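Local structure of putative NAD(P)H nitroreductase ydfN (Bacillus subtilis, 3BEM) at residues 38-41 with 42-45. The protein is a putative FMN-dependent NAD(P)H nitroreductase that forms a homodimer and may contribute to the breakdown of aromatic compounds. The protein carries 3 engineered substitutions. Numbering follows the deposited sequence.
Sequences EDLN and EMFE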
loop_
_atom_site.group_PDB
_atom_site.type_symbol
_atom_site.label_atom_id
_atom_site.label_comp_id
_atom_site.label_asym_id
_atom_site.label_seq_id
_atom_site.Cartn_x
_atom_site.Cartn_y
_atom_site.Cartn_z
ATOM N N GLU B 38 7.836 -21.037 8.395
ATOM C CA GLU B 38 8.045 -21.403 6.982
ATOM C C GLU B 38 6.944 -20.846 6.053
ATOM O O GLU B 38 7.224 -20.321 4.977
ATOM C CB GLU B 38 8.131 -22.923 6.825
ATOM C CG GLU B 38 9.362 -23.560 7.479
ATOM C CD GLU B 38 9.068 -24.899 8.131
ATOM O OE1 GLU B 38 7.892 -25.299 8.218
ATOM O OE2 GLU B 38 10.014 -25.559 8.571
ATOM N N ASP B 39 5.676 -20.995 6.464
ATOM C CA ASP B 39 4.541 -20.421 5.700
ATOM C C ASP B 39 4.763 -18.942 5.483
ATOM O O ASP B 39 4.574 -18.414 4.382
ATOM C CB ASP B 39 3.236 -20.566 6.470
ATOM C CG ASP B 39 2.761 -22.004 6.621
ATOM O OD1 ASP B 39 2.888 -22.796 5.655
ATOM O OD2 ASP B 39 2.209 -22.354 7.706
ATOM N N LEU B 40 5.119 -18.264 6.554
ATOM C CA LEU B 40 5.236 -16.828 6.560
ATOM C C LEU B 40 6.472 -16.355 5.800
ATOM O O LEU B 40 6.415 -15.388 5.052
ATOM C CB LEU B 40 5.241 -16.289 7.990
ATOM C CG LEU B 40 3.807 -16.291 8.628
ATOM C CD1 LEU B 40 3.869 -16.426 10.126
ATOM C CD2 LEU B 40 2.965 -15.092 8.140
ATOM N N ASN B 41 7.584 -17.049 5.977
ATOM C CA ASN B 41 8.787 -16.672 5.269
ATOM C C ASN B 41 8.614 -16.704 3.731
ATOM O O ASN B 41 9.080 -15.826 3.035
ATOM C CB ASN B 41 9.945 -17.572 5.701
ATOM C CG ASN B 41 10.499 -17.220 7.087
ATOM O OD1 ASN B 41 10.332 -16.107 7.616
ATOM N ND2 ASN B 41 11.235 -18.178 7.654
ATOM N N GLU B 42 7.843 -17.629 3.209
ATOM C CA GLU B 42 7.520 -17.618 1.800
ATOM C C GLU B 42 6.766 -16.349 1.337
ATOM O O GLU B 42 7.100 -15.773 0.308
ATOM C CB GLU B 42 6.695 -18.849 1.453
ATOM C CG GLU B 42 6.300 -18.899 -0.015
ATOM C CD GLU B 42 5.472 -20.112 -0.389
ATOM O OE1 GLU B 42 4.988 -20.841 0.503
ATOM O OE2 GLU B 42 5.282 -20.323 -1.600
HETATM N N MSE B 43 5.831 -15.879 2.151
HETATM C CA MSE B 43 5.129 -14.663 1.867
HETATM C C MSE B 43 6.086 -13.464 1.947
HETATM O O MSE B 43 6.050 -12.563 1.112
HETATM C CB MSE B 43 3.934 -14.494 2.831
HETATM C CG MSE B 43 3.001 -15.630 2.780
HETATM SE SE MSE B 43 1.697 -15.425 4.235
HETATM C CE MSE B 43 1.195 -17.237 4.428
ATOM N N PHE B 44 6.971 -13.472 2.955
ATOM C CA PHE B 44 7.890 -12.358 3.179
ATOM C C PHE B 44 8.954 -12.270 2.072
ATOM O O PHE B 44 9.455 -11.179 1.785
ATOM C CB PHE B 44 8.501 -12.421 4.561
ATOM C CG PHE B 44 7.558 -12.077 5.676
ATOM C CD1 PHE B 44 6.833 -10.894 5.665
ATOM C CD2 PHE B 44 7.435 -12.922 6.784
ATOM C CE1 PHE B 44 5.958 -10.567 6.723
ATOM C CE2 PHE B 44 6.568 -12.596 7.843
ATOM C CZ PHE B 44 5.875 -11.412 7.804
ATOM N N GLU B 45 9.289 -13.401 1.427
ATOM C CA GLU B 45 10.191 -13.337 0.254
ATOM C C GLU B 45 9.576 -12.497 -0.874
ATOM O O GLU B 45 10.291 -11.795 -1.603
ATOM C CB GLU B 45 10.537 -14.721 -0.250
ATOM C CG GLU B 45 11.460 -15.466 0.648
ATOM C CD GLU B 45 12.937 -15.010 0.681
ATOM O OE1 GLU B 45 13.427 -14.418 -0.295
ATOM O OE2 GLU B 45 13.628 -15.289 1.698
HETATM O O HOH W 1 6.462 -22.129 2.932
HETATM O O HOH W 2 3.151 -19.734 2.369
#
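Glu42, Phe44 and Glu45 donate their backbone N-H groups to the carbonyls of Glu38, Leu40 and Asn41, the i to i+4 bonds of one continuous alpha-helix. The bond from Phe44 N to Leu40 O is 2.9 Å, the usual helical length. That from Glu42 N to Glu38 O is longer, at 3.3 Å. Two waters bridge this turn to the Glu42 carboxylate. One donates to Glu38 O and the other to Asp39 O, and both also donate to Glu42 OE1. The Glu42 chain reaches them fully extended, with CG anti to the backbone N (chi1 179°). One carboxylate oxygen thus receives two water bonds beside the helix carbonyls.

On the buried side, Phe44 lies next to Leu40, one turn back. Its ring carbon CE2 meets Leu40 CB at 3.9 Å, and Phe44 CD2 lies 3.2 Å from Leu40 O, which approaches the ring obliquely. Selenomethionine Met43 runs extended beyond CG. Its SE atom packs on Leu40 CD2 at 4.1 Å, and its CE methyl lies 3.6 Å from Asp39 O. The Phe44 ring also meets the rings of Tyr61 and Phe154. With an alanine in place of Phe44, a gap would probably open beside these two rings, and Leu40 CB would lose its aromatic neighbour.

Asp39 OD2 turns back to the backbone N of Thr36. Asn41 OD1 is hydrogen-bonded to Tyr217 of the second subunit, which also packs on Leu40. Helix 37-47 is amphipathic, with Leu40, Met43 and Phe44 buried and Glu38, Glu42 and Glu45 exposed. Leu40 and Phe44 pack on Thr63 of strand 59-64, and all three buried residues reach Phe154 of helix 136-161. The helix thus joins core packing to the dimer interface of an FMN-dependent nitroreductase fold.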